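Local coordinates for protein insecticidal Delta-Endotoxin Cry8Ea1 (Bacillus Thuringiensis, PDB 3EB7) that kills insect larvae that live underground, probably by binding receptors in the gut and inserting its helical domain into the membrane to form pores, at residues T16-L21 with H434-R439; N60-I63 with A67-K70; Q200-N205 with S255-A260; T281-Y286 with V364-I369; S463-G468 with P475-S480. One frame throughout, in Å; residues are numbered along the deposited sequence.

Overall arrangement
Like other three-domain Cry toxins, this chain joins a helical bundle, a beta prism and a beta sandwich, and the five contacts fall within each of the three domains and, twice, on the seam between the first and the second. Interactions 1 and 3 form that seam, tying helices of the bundle to loops of the central domain through a leucine and a valine, their centres about 33 Å apart. Interactions 3 and 4 are buried and apolar, the latter joining two different sheets of the prism. Interactions 1, 2 and 5 are partly buried; 2 and 5 are local, and both mix an apolar patch with water-mediated bonds. Direct bonding across the segments is confined to one weak bond in interaction 2.

Interaction 1 of 5, residues T16-L21 with H434-R439; sequences TILGKL and HRSADR
Leu18, near the end of helix 2-20, reaches from the helical bundle of this three-domain Cry toxin to a type I beta turn, His434 to Ala437, that begins at the last residue of strand 427-434 in the central domain. A single methyl does the touching: Leu18 CD2 lies 3.9 Å from His434 CE1 and, at an equal 3.9 Å, from Ser436 CB. The leucine is not in a regular rotamer; both its torsions lie off the staggered values (chi1 -128°), and they carry CD2 out toward the turn. It meets the imidazole obliquely, the two side chains running past each other in opposite senses.

The ring itself is fixed from within the turn. With chi1 at -162°, His434 CG stands opposite the backbone N, and the imidazole folds back toward Ser436, whose CA lies at the ring edge, in its plane. The backbone N of Ser436 donates to His434 ND1 over 3.0 Å, nearly straight but tilted 23° from the ring plane. Leu221 also packs on Leu18, while the backbone N of Leu238 is also hydrogen-bonded to the serine hydroxyl. That same hydroxyl, Ser436 OG, forms a second hydrogen bond with His434 ND1, 2.8 Å long.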
# COMPACT_ATOMS: atom_id res chain seq x y z
N THR A 16 4.50 6.78 -9.63
CA THR A 16 5.26 6.87 -10.87
C THR A 16 5.79 5.51 -11.31
O THR A 16 5.67 5.13 -12.47
CB THR A 16 6.48 7.79 -10.70
OG1 THR A 16 6.02 9.10 -10.40
CG2 THR A 16 7.27 7.85 -11.99
N ILE A 17 6.42 4.80 -10.39
CA ILE A 17 6.94 3.45 -10.66
C ILE A 17 5.82 2.45 -11.05
O ILE A 17 6.00 1.65 -11.97
CB ILE A 17 7.79 2.95 -9.48
CG1 ILE A 17 9.08 3.77 -9.40
CG2 ILE A 17 8.08 1.47 -9.62
CD1 ILE A 17 9.60 3.93 -7.96
N LEU A 18 4.67 2.53 -10.39
CA LEU A 18 3.58 1.64 -10.70
C LEU A 18 3.17 1.79 -12.17
O LEU A 18 2.76 0.82 -12.80
CB LEU A 18 2.40 1.93 -9.74
CG LEU A 18 1.67 0.88 -8.89
CD1 LEU A 18 2.42 -0.40 -8.65
CD2 LEU A 18 1.22 1.49 -7.57
N GLY A 19 3.30 3.00 -12.72
CA GLY A 19 2.96 3.29 -14.12
C GLY A 19 3.97 2.77 -15.13
O GLY A 19 3.64 2.61 -16.33
N LYS A 20 5.19 2.48 -14.68
CA LYS A 20 6.24 1.93 -15.54
C LYS A 20 6.63 0.46 -15.23
O LYS A 20 7.63 -0.06 -15.75
CB LYS A 20 7.52 2.79 -15.43
CG LYS A 20 7.41 4.28 -15.87
CD LYS A 20 6.85 4.46 -17.27
CE LYS A 20 6.69 5.96 -17.64
NZ LYS A 20 8.01 6.64 -17.75
N LEU A 21 5.88 -0.21 -14.37
CA LEU A 21 6.25 -1.54 -13.90
C LEU A 21 6.43 -2.52 -15.08
O LEU A 21 5.56 -2.63 -15.93
CB LEU A 21 5.24 -2.04 -12.87
CG LEU A 21 5.73 -2.73 -11.60
CD1 LEU A 21 6.85 -1.96 -10.90
CD2 LEU A 21 4.56 -2.90 -10.65
N HIS A 434 -5.88 1.73 -1.70
CA HIS A 434 -5.02 2.31 -2.75
C HIS A 434 -5.65 2.31 -4.16
O HIS A 434 -6.36 1.34 -4.57
CB HIS A 434 -3.63 1.61 -2.75
CG HIS A 434 -2.56 2.38 -3.46
ND1 HIS A 434 -2.34 2.29 -4.82
CD2 HIS A 434 -1.63 3.26 -2.99
CE1 HIS A 434 -1.36 3.10 -5.16
NE2 HIS A 434 -0.90 3.69 -4.07
N ARG A 435 -5.39 3.39 -4.89
CA ARG A 435 -5.83 3.54 -6.28
C ARG A 435 -5.46 2.34 -7.16
O ARG A 435 -6.24 1.97 -8.02
CB ARG A 435 -5.26 4.84 -6.87
CG ARG A 435 -5.63 5.15 -8.33
CD ARG A 435 -7.06 5.67 -8.49
NE ARG A 435 -7.35 6.20 -9.84
CZ ARG A 435 -7.02 7.43 -10.28
NH1 ARG A 435 -6.35 8.29 -9.52
NH2 ARG A 435 -7.34 7.80 -11.52
N SER A 436 -4.30 1.72 -6.97
CA SER A 436 -3.87 0.58 -7.85
C SER A 436 -4.79 -0.64 -7.79
O SER A 436 -4.74 -1.49 -8.64
CB SER A 436 -2.43 0.13 -7.53
OG SER A 436 -2.29 -0.19 -6.16
N ALA A 437 -5.61 -0.72 -6.75
CA ALA A 437 -6.48 -1.85 -6.53
C ALA A 437 -7.84 -1.59 -7.21
O ALA A 437 -8.67 -0.86 -6.71
CB ALA A 437 -6.62 -2.07 -5.04
N ASP A 438 -8.05 -2.21 -8.36
CA ASP A 438 -9.17 -1.86 -9.19
C ASP A 438 -10.48 -2.44 -8.68
O ASP A 438 -10.49 -3.29 -7.80
CB ASP A 438 -8.88 -2.19 -10.69
CG ASP A 438 -8.91 -3.70 -11.01
OD1 ASP A 438 -9.22 -4.56 -10.15
OD2 ASP A 438 -8.62 -4.03 -12.17
N ARG A 439 -11.57 -1.97 -9.26
CA ARG A 439 -12.93 -2.35 -8.92
C ARG A 439 -13.48 -3.55 -9.66
O ARG A 439 -14.51 -4.11 -9.29
CB ARG A 439 -13.84 -1.15 -9.22
CG ARG A 439 -13.56 0.05 -8.35
CD ARG A 439 -14.66 1.10 -8.59
NE ARG A 439 -14.60 2.01 -7.49
CZ ARG A 439 -15.40 1.99 -6.44
NH1 ARG A 439 -16.40 1.12 -6.38
NH2 ARG A 439 -15.20 2.86 -5.45

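Interaction 2 of 5, residues N60-I63 with A67-K70; sequences NQKI and ARAK
Ile63 packs against the first turn of the helix that its own loop leads into, and the contact has two unlike sides. On the tight side, Ile63 CG2 lies 3.8 Å from Ala67 CB, two methyl groups meeting directly. The same methyl is 3.8 Å from Arg68 N. This follows from the isoleucine torsion: chi1 of -63° sets CG1 beside the backbone N and turns CG2 away from that nitrogen, toward the helix. Met52, Pro131 and Leu132 close round Ile63, making this the buried part.

Arg68 forms the border. Its chain leaves the helix extended, then bends at chi3 (-31°), which swings the guanidinium back over the loop so that Ile63 CB lies over one of its faces. From there Arg68 NH2 reaches Ile63 O at 3.2 Å, a weak bond because the N-H points well off the oxygen, at 122°. The fold here is a tight helix-loop-helix connection within the N-terminal helical domain, between helix 47-59 and helix 65-93. Glu56 of the earlier helix is the stronger partner: its OE1 forms a salt bridge with Arg68 NH2 and accepts from the backbone N of Ile63, gripping loop and guanidinium together.

Toward solvent the contact loosens. Lys62 is exposed, and its CE approaches Arg68 NH2 obliquely at 4.3 Å. The two cations do not bond; a water stands between them, accepting from Lys62 NZ at 3.0 Å and from Arg68 NE at 2.8 Å.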
# COMPACT_ATOMS: atom_id res chain seq x y z
N ASN A 60 9.95 9.79 17.94
CA ASN A 60 10.48 10.65 18.98
C ASN A 60 11.88 10.23 19.39
O ASN A 60 12.21 10.20 20.58
CB ASN A 60 9.53 10.67 20.19
CG ASN A 60 9.68 11.94 21.05
OD1 ASN A 60 10.23 12.96 20.61
ND2 ASN A 60 9.17 11.87 22.29
N GLN A 61 12.71 9.87 18.40
CA GLN A 61 14.13 9.64 18.60
C GLN A 61 14.91 10.56 17.66
O GLN A 61 14.40 11.00 16.63
CB GLN A 61 14.54 8.19 18.37
CG GLN A 61 13.75 7.15 19.16
CD GLN A 61 14.13 7.01 20.64
OE1 GLN A 61 13.42 6.35 21.40
NE2 GLN A 61 15.25 7.61 21.03
N LYS A 62 16.15 10.85 18.03
CA LYS A 62 17.00 11.79 17.30
C LYS A 62 18.13 10.96 16.72
O LYS A 62 18.70 10.15 17.43
CB LYS A 62 17.56 12.83 18.30
CG LYS A 62 17.79 14.22 17.75
CD LYS A 62 19.06 14.84 18.37
CE LYS A 62 19.69 15.87 17.41
NZ LYS A 62 21.20 15.81 17.35
N ILE A 63 18.43 11.13 15.43
CA ILE A 63 19.57 10.46 14.81
C ILE A 63 20.80 11.23 15.28
O ILE A 63 20.75 12.45 15.34
CB ILE A 63 19.50 10.41 13.24
CG1 ILE A 63 18.27 9.57 12.79
CG2 ILE A 63 20.77 9.78 12.64
CD1 ILE A 63 17.77 9.88 11.36
N ALA A 67 25.97 10.41 12.30
CA ALA A 67 25.22 9.53 11.38
C ALA A 67 24.36 10.34 10.38
O ALA A 67 24.28 9.99 9.21
CB ALA A 67 24.35 8.52 12.15
N ARG A 68 23.73 11.42 10.85
CA ARG A 68 22.96 12.27 9.95
C ARG A 68 23.85 12.94 8.89
O ARG A 68 23.55 12.88 7.67
CB ARG A 68 22.17 13.33 10.71
CG ARG A 68 21.40 14.29 9.79
CD ARG A 68 20.70 15.45 10.55
NE ARG A 68 20.29 15.07 11.90
CZ ARG A 68 19.09 14.58 12.23
NH1 ARG A 68 18.11 14.44 11.32
NH2 ARG A 68 18.86 14.28 13.50
N ALA A 69 24.92 13.59 9.37
CA ALA A 69 25.86 14.34 8.50
C ALA A 69 26.41 13.48 7.37
O ALA A 69 26.43 13.93 6.21
CB ALA A 69 27.01 14.93 9.30
N LYS A 70 26.85 12.27 7.71
CA LYS A 70 27.43 11.35 6.73
C LYS A 70 26.43 10.85 5.68
O LYS A 70 26.71 10.94 4.49
CB LYS A 70 28.06 10.17 7.45
CG LYS A 70 29.01 9.38 6.62
CD LYS A 70 29.73 8.37 7.56
CE LYS A 70 30.29 7.18 6.76
NZ LYS A 70 31.14 6.26 7.59
O HOH W 1 21.03 16.07 14.38

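Interaction 3 of 5, residues Q200-N205 with S255-A260; sequences QWVEYN and SWYDSA
Segment 200-205 of helix 198-220 and the irregular chain of 255-260 keep their backbones well apart, the nearest CA atoms being those of Val202 and Tyr257 at 8.9 Å, and no hydrogen bond spans the gap. Side chains fill it. Val202 turns its CG2 methyl toward the loop, where Trp256 CZ2 receives it at 3.6 Å and Tyr257 CD2 at 4.2 Å. Both aromatic systems are approached obliquely, and the valine crosses the tyrosine at about a right angle. Its chi1 of 176° points CG1 away from the backbone N and puts CG2, the branch that touches, beside that nitrogen.

Each ring is backed by a neighbour in its own loop. Trp256 and Tyr257 both place CG between their backbone N and carbonyl carbon. In Trp256 a chi1 of 68° folds the indole against Tyr257 CB, which sits over its centre, 3.8 Å from the plane; in Tyr257 a chi1 of 55° brings a face of the phenol ring against Ser255 CB. Asp258 ties back to the start of the segment: its OD2 accepts from the backbone N of Ser255 at 3.1 Å, met from above the carboxylate plane.

Beyond the segments, Pro246, Leu266 and Phe270 pack on Trp256, and Ala198 and Lys199 on Tyr257. One valine of a helix against two adjacent aromatic residues thus forms part of the buried seam between the helical bundle and the second domain of a three-domain Cry toxin.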
# COMPACT_ATOMS: atom_id res chain seq x y z
N GLN A 200 -1.27 7.27 22.86
CA GLN A 200 -0.31 6.32 22.32
C GLN A 200 -0.88 5.56 21.12
O GLN A 200 -0.19 5.34 20.15
CB GLN A 200 0.09 5.35 23.40
CG GLN A 200 1.02 6.01 24.45
CD GLN A 200 1.21 5.14 25.67
OE1 GLN A 200 0.34 4.37 26.04
NE2 GLN A 200 2.35 5.29 26.32
N TRP A 201 -2.15 5.16 21.17
CA TRP A 201 -2.73 4.50 20.01
C TRP A 201 -2.66 5.39 18.73
O TRP A 201 -2.27 4.93 17.67
CB TRP A 201 -4.15 4.00 20.30
CG TRP A 201 -4.59 3.14 19.17
CD1 TRP A 201 -4.47 1.79 19.07
CD2 TRP A 201 -5.22 3.60 17.95
NE1 TRP A 201 -4.97 1.38 17.85
CE2 TRP A 201 -5.45 2.46 17.16
CE3 TRP A 201 -5.60 4.86 17.47
CZ2 TRP A 201 -6.05 2.54 15.90
CZ3 TRP A 201 -6.19 4.94 16.20
CH2 TRP A 201 -6.41 3.79 15.44
N VAL A 202 -3.01 6.67 18.86
CA VAL A 202 -2.90 7.63 17.73
C VAL A 202 -1.49 7.65 17.12
O VAL A 202 -1.33 7.61 15.89
CB VAL A 202 -3.36 9.07 18.16
CG1 VAL A 202 -3.16 10.09 17.02
CG2 VAL A 202 -4.79 9.04 18.59
N GLU A 203 -0.48 7.64 17.98
CA GLU A 203 0.93 7.64 17.57
C GLU A 203 1.32 6.36 16.86
O GLU A 203 1.98 6.36 15.80
CB GLU A 203 1.82 7.87 18.80
CG GLU A 203 1.53 9.24 19.46
CD GLU A 203 2.12 9.42 20.87
OE1 GLU A 203 2.06 10.56 21.36
OE2 GLU A 203 2.63 8.46 21.50
N TYR A 204 0.88 5.25 17.43
CA TYR A 204 1.19 3.93 16.92
C TYR A 204 0.55 3.77 15.52
O TYR A 204 1.19 3.36 14.57
CB TYR A 204 0.62 2.92 17.95
CG TYR A 204 0.59 1.47 17.56
CD1 TYR A 204 -0.49 0.94 16.84
CD2 TYR A 204 1.65 0.63 17.90
CE1 TYR A 204 -0.54 -0.41 16.49
CE2 TYR A 204 1.63 -0.70 17.57
CZ TYR A 204 0.53 -1.24 16.87
OH TYR A 204 0.53 -2.59 16.55
N ASN A 205 -0.72 4.11 15.41
CA ASN A 205 -1.40 4.05 14.15
C ASN A 205 -0.89 5.04 13.08
O ASN A 205 -0.93 4.74 11.90
CB ASN A 205 -2.88 4.25 14.40
CG ASN A 205 -3.66 4.16 13.13
OD1 ASN A 205 -3.75 3.07 12.52
ND2 ASN A 205 -4.18 5.30 12.67
N SER A 255 -8.16 17.35 24.41
CA SER A 255 -8.13 16.36 23.33
C SER A 255 -9.13 15.23 23.58
O SER A 255 -9.42 14.88 24.73
CB SER A 255 -6.74 15.82 23.11
OG SER A 255 -5.80 16.86 23.11
N TRP A 256 -9.65 14.68 22.49
CA TRP A 256 -10.67 13.63 22.60
C TRP A 256 -10.15 12.45 23.44
O TRP A 256 -10.91 11.82 24.19
CB TRP A 256 -11.15 13.18 21.20
CG TRP A 256 -10.12 12.46 20.38
CD1 TRP A 256 -9.26 13.00 19.46
CD2 TRP A 256 -9.83 11.05 20.42
NE1 TRP A 256 -8.49 12.01 18.89
CE2 TRP A 256 -8.80 10.81 19.47
CE3 TRP A 256 -10.36 9.97 21.15
CZ2 TRP A 256 -8.27 9.54 19.26
CZ3 TRP A 256 -9.84 8.71 20.95
CH2 TRP A 256 -8.82 8.49 19.98
N TYR A 257 -8.84 12.21 23.36
CA TYR A 257 -8.18 11.06 23.99
C TYR A 257 -7.76 11.29 25.43
O TYR A 257 -7.10 10.45 26.03
CB TYR A 257 -6.98 10.62 23.15
CG TYR A 257 -5.93 11.69 22.84
CD1 TYR A 257 -5.31 12.43 23.86
CD2 TYR A 257 -5.50 11.88 21.54
CE1 TYR A 257 -4.33 13.36 23.58
CE2 TYR A 257 -4.52 12.82 21.24
CZ TYR A 257 -3.96 13.56 22.26
OH TYR A 257 -3.00 14.47 21.98
N ASP A 258 -8.15 12.44 25.97
CA ASP A 258 -7.92 12.76 27.38
C ASP A 258 -8.74 11.83 28.25
O ASP A 258 -8.35 11.51 29.37
CB ASP A 258 -8.41 14.19 27.69
CG ASP A 258 -7.40 15.26 27.28
OD1 ASP A 258 -6.23 14.93 26.93
OD2 ASP A 258 -7.83 16.46 27.33
N SER A 259 -9.92 11.45 27.77
CA SER A 259 -10.73 10.50 28.53
C SER A 259 -11.40 9.52 27.58
O SER A 259 -12.49 9.75 27.09
CB SER A 259 -11.72 11.24 29.43
OG SER A 259 -12.36 10.34 30.31
N ALA A 260 -10.70 8.43 27.30
CA ALA A 260 -11.07 7.52 26.21
C ALA A 260 -10.62 6.11 26.59
O ALA A 260 -9.88 5.97 27.53
CB ALA A 260 -10.41 7.96 24.95

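Interaction 4 of 5, residues T281-Y286 with V364-I369; sequences TRLSIY and VVFDAI
A chi1 of -46° sends the ring of Phe366 off its strand toward the facing sheet, where Ile285, at chi1 -55° and chi2 168°, extends CD1 to meet it. Ile285 CD1 comes to the ring at its edge, near the ring plane, 4.3 Å from Phe366 CZ. Leu283, two residues back on the same face of its strand, brings CD1 to the same carbon, Phe366 CZ, at 4.4 Å, but obliquely. The far end of the phenyl ring is therefore shared by two methyls, and both contacts are loose. Val364, from the ring's own strand, lays CG1 over one face, 3.5 Å above the plane and displaced toward the rim.

The strands belong to different sheets. Strand 278-292 lies in one four-stranded antiparallel sheet and strand 357-369 in another. The nearest CA atoms, those of Ile285 and Val364, are 10.6 Å apart, and Phe366 spans the gap to meet Leu283 and Ile285. Both sheets have the strand order 3-2-1-4 of a Greek key, as in the beta prism that forms the second domain of Cry toxins. Phe336 adds an edge-to-face ring contact to Phe366, Ile334 also packs against it, and Trp301 touches both Leu283 and Ile285.

With three buried apolar residues and no polar atom among those that meet, the sheets are joined here by dispersion and exclusion of water, without the directional constraint of a hydrogen bond.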
# COMPACT_ATOMS: atom_id res chain seq x y z
N THR A 281 -20.60 0.80 -0.20
CA THR A 281 -21.80 0.97 -1.04
C THR A 281 -22.86 1.94 -0.47
O THR A 281 -23.62 2.58 -1.20
CB THR A 281 -22.48 -0.38 -1.37
OG1 THR A 281 -22.93 -0.98 -0.16
CG2 THR A 281 -21.51 -1.32 -2.10
N ARG A 282 -22.91 2.05 0.85
CA ARG A 282 -23.89 2.94 1.46
C ARG A 282 -23.45 3.32 2.85
O ARG A 282 -22.81 2.52 3.54
CB ARG A 282 -25.26 2.24 1.49
CG ARG A 282 -26.43 3.19 1.63
CD ARG A 282 -27.79 2.53 1.32
NE ARG A 282 -28.86 3.56 1.36
CZ ARG A 282 -29.16 4.37 0.35
NH1 ARG A 282 -28.51 4.26 -0.82
NH2 ARG A 282 -30.11 5.30 0.51
N LEU A 283 -23.73 4.57 3.26
CA LEU A 283 -23.49 4.98 4.67
C LEU A 283 -24.70 5.74 5.20
O LEU A 283 -25.16 6.66 4.53
CB LEU A 283 -22.31 5.94 4.72
CG LEU A 283 -21.26 5.99 5.82
CD1 LEU A 283 -20.93 7.44 6.04
CD2 LEU A 283 -21.65 5.33 7.08
N SER A 284 -25.22 5.38 6.37
CA SER A 284 -26.23 6.21 7.04
C SER A 284 -25.63 6.78 8.28
O SER A 284 -25.07 6.04 9.05
CB SER A 284 -27.48 5.41 7.47
OG SER A 284 -28.14 4.88 6.36
N ILE A 285 -25.74 8.10 8.48
CA ILE A 285 -25.15 8.75 9.67
C ILE A 285 -26.29 9.21 10.58
O ILE A 285 -27.23 9.84 10.13
CB ILE A 285 -24.25 9.95 9.27
CG1 ILE A 285 -23.18 9.51 8.26
CG2 ILE A 285 -23.66 10.70 10.50
CD1 ILE A 285 -22.42 10.70 7.58
N TYR A 286 -26.21 8.87 11.85
CA TYR A 286 -27.22 9.24 12.83
C TYR A 286 -26.66 10.39 13.68
O TYR A 286 -25.52 10.34 14.16
CB TYR A 286 -27.60 8.00 13.68
CG TYR A 286 -28.22 6.90 12.82
CD1 TYR A 286 -27.42 5.99 12.12
CD2 TYR A 286 -29.59 6.79 12.70
CE1 TYR A 286 -28.00 5.00 11.26
CE2 TYR A 286 -30.17 5.82 11.88
CZ TYR A 286 -29.38 4.93 11.16
OH TYR A 286 -30.01 3.99 10.37
N VAL A 364 -18.84 16.67 7.62
CA VAL A 364 -17.91 15.97 6.71
C VAL A 364 -18.27 16.24 5.24
O VAL A 364 -19.40 16.00 4.84
CB VAL A 364 -17.89 14.39 6.92
CG1 VAL A 364 -16.81 13.76 6.01
CG2 VAL A 364 -17.64 14.04 8.36
N VAL A 365 -17.32 16.73 4.47
CA VAL A 365 -17.46 16.85 3.01
C VAL A 365 -16.72 15.68 2.30
O VAL A 365 -15.50 15.53 2.47
CB VAL A 365 -16.92 18.21 2.50
CG1 VAL A 365 -17.12 18.35 1.00
CG2 VAL A 365 -17.63 19.38 3.24
N PHE A 366 -17.46 14.84 1.58
CA PHE A 366 -16.89 13.75 0.80
C PHE A 366 -16.82 14.13 -0.69
O PHE A 366 -17.86 14.26 -1.37
CB PHE A 366 -17.73 12.46 0.91
CG PHE A 366 -18.16 12.07 2.34
CD1 PHE A 366 -19.29 12.66 2.93
CD2 PHE A 366 -17.48 11.07 3.05
CE1 PHE A 366 -19.72 12.30 4.24
CE2 PHE A 366 -17.91 10.66 4.34
CZ PHE A 366 -19.03 11.27 4.94
N ASP A 367 -15.61 14.27 -1.23
CA ASP A 367 -15.47 14.54 -2.66
C ASP A 367 -15.36 13.22 -3.37
O ASP A 367 -14.50 12.42 -3.04
CB ASP A 367 -14.27 15.40 -2.95
CG ASP A 367 -14.37 16.79 -2.35
OD1 ASP A 367 -15.49 17.37 -2.29
OD2 ASP A 367 -13.32 17.34 -1.98
N ALA A 368 -16.25 12.99 -4.33
CA ALA A 368 -16.35 11.70 -4.96
C ALA A 368 -16.34 11.79 -6.48
O ALA A 368 -16.81 12.78 -7.08
CB ALA A 368 -17.62 10.96 -4.47
N ILE A 369 -15.80 10.73 -7.09
CA ILE A 369 -15.87 10.53 -8.52
C ILE A 369 -16.21 9.07 -8.83
O ILE A 369 -15.87 8.16 -8.09
CB ILE A 369 -14.53 10.94 -9.21
CG1 ILE A 369 -14.67 11.01 -10.73
CG2 ILE A 369 -13.35 10.00 -8.81
CD1 ILE A 369 -13.48 11.68 -11.39

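Interaction 5 of 5, residues S463-G468 with P475-S480; sequences SANEVG and PISFNS
Val467 and Pro475 cross at about a right angle, the valine laying CB and CG1 against the proline ring, with Val467 CB 4.1 Å from Pro475 CG. Next to them Pro475 CD rests on the backbone of Gly468, so the ring is held along one side of the short 3-10 turn. Asn465 also points inward. Its chi1 of 66° places CG between the backbone N and the carbonyl carbon, from where OD1 turns back to accept from Val467 N at 3.1 Å: an Asx turn. Its other arm, ND2, lies 3.6 Å from Ser477 OG.

At the far end two serines face each other, Ser463 OG standing 3.7 Å from Ser477 CB. Water fills in between them. One molecule accepts from Ser463 N at 2.8 Å, donates to Pro475 O at 2.7 Å and bonds Ser477 OG; another joins Ser463 OG to Ser477 N. Tyr579, on strand 578-588, packs on Asn465, Val467 and Ser477, tying the loop to the beta sandwich of the third domain, where strand 476-478 pairs with that same strand.

No direct hydrogen bond links the two segments: proline packing anchors one end, while the other relies on water to join backbone groups and serine hydroxyls of loop and strand.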
# COMPACT_ATOMS: atom_id res chain seq x y z
N SER A 463 -6.43 -14.77 7.64
CA SER A 463 -6.27 -15.12 9.04
C SER A 463 -5.53 -14.02 9.77
O SER A 463 -4.92 -13.16 9.13
CB SER A 463 -5.54 -16.46 9.17
OG SER A 463 -6.30 -17.47 8.47
N ALA A 464 -5.61 -14.02 11.09
CA ALA A 464 -5.00 -12.95 11.86
C ALA A 464 -3.48 -13.18 11.93
O ALA A 464 -2.98 -13.85 12.83
CB ALA A 464 -5.64 -12.85 13.24
N ASN A 465 -2.78 -12.65 10.94
CA ASN A 465 -1.33 -12.64 10.84
C ASN A 465 -0.96 -11.40 9.99
O ASN A 465 -1.85 -10.83 9.34
CB ASN A 465 -0.83 -13.96 10.19
CG ASN A 465 -1.26 -14.11 8.73
OD1 ASN A 465 -1.00 -13.24 7.89
ND2 ASN A 465 -1.93 -15.21 8.42
N GLU A 466 0.31 -10.99 9.98
CA GLU A 466 0.75 -9.86 9.15
C GLU A 466 1.76 -10.27 8.07
O GLU A 466 2.72 -9.55 7.78
CB GLU A 466 1.34 -8.74 10.02
CG GLU A 466 0.41 -8.24 11.16
CD GLU A 466 -0.85 -7.59 10.62
OE1 GLU A 466 -0.84 -7.17 9.44
OE2 GLU A 466 -1.85 -7.50 11.37
N VAL A 467 1.53 -11.45 7.49
CA VAL A 467 2.34 -11.95 6.39
C VAL A 467 2.27 -11.00 5.18
O VAL A 467 3.22 -10.90 4.39
CB VAL A 467 1.96 -13.43 6.02
CG1 VAL A 467 2.58 -13.87 4.67
CG2 VAL A 467 2.38 -14.39 7.16
N GLY A 468 1.16 -10.27 5.07
CA GLY A 468 0.95 -9.31 4.01
C GLY A 468 1.83 -8.08 4.07
O GLY A 468 1.84 -7.32 3.12
N PRO A 475 -2.72 -12.27 2.55
CA PRO A 475 -2.84 -13.55 1.82
C PRO A 475 -4.10 -14.30 2.32
O PRO A 475 -4.66 -13.92 3.35
CB PRO A 475 -1.61 -14.32 2.28
CG PRO A 475 -1.42 -13.83 3.75
CD PRO A 475 -1.74 -12.34 3.66
N ILE A 476 -4.52 -15.36 1.62
CA ILE A 476 -5.50 -16.31 2.18
C ILE A 476 -4.71 -17.53 2.67
O ILE A 476 -3.82 -17.99 1.98
CB ILE A 476 -6.66 -16.68 1.15
CG1 ILE A 476 -7.45 -15.44 0.67
CG2 ILE A 476 -7.66 -17.69 1.74
CD1 ILE A 476 -7.89 -14.56 1.75
N SER A 477 -5.03 -18.03 3.86
CA SER A 477 -4.29 -19.15 4.52
C SER A 477 -5.09 -20.45 4.56
O SER A 477 -6.30 -20.42 4.73
CB SER A 477 -3.94 -18.78 5.97
OG SER A 477 -3.31 -17.50 6.02
N PHE A 478 -4.42 -21.60 4.44
CA PHE A 478 -5.06 -22.90 4.67
C PHE A 478 -4.25 -23.73 5.64
O PHE A 478 -3.05 -23.88 5.46
CB PHE A 478 -5.27 -23.65 3.36
CG PHE A 478 -6.01 -22.85 2.33
CD1 PHE A 478 -5.32 -22.01 1.46
CD2 PHE A 478 -7.39 -22.92 2.24
CE1 PHE A 478 -6.01 -21.22 0.53
CE2 PHE A 478 -8.09 -22.15 1.29
CZ PHE A 478 -7.40 -21.30 0.44
N ASN A 479 -4.90 -24.19 6.71
CA ASN A 479 -4.32 -25.19 7.61
C ASN A 479 -4.75 -26.60 7.20
O ASN A 479 -4.26 -27.57 7.74
CB ASN A 479 -4.74 -24.93 9.06
CG ASN A 479 -4.07 -23.70 9.66
OD1 ASN A 479 -4.74 -22.82 10.20
ND2 ASN A 479 -2.74 -23.65 9.58
N SER A 480 -5.63 -26.68 6.21
CA SER A 480 -6.08 -27.93 5.61
C SER A 480 -6.70 -27.60 4.28
O SER A 480 -6.75 -26.43 3.90
CB SER A 480 -7.13 -28.61 6.51
OG SER A 480 -8.30 -27.80 6.62
O HOH W 2 -4.42 -15.15 5.78
O HOH W 3 -7.25 -17.30 5.51
O HOH W 4 -5.42 -20.50 8.63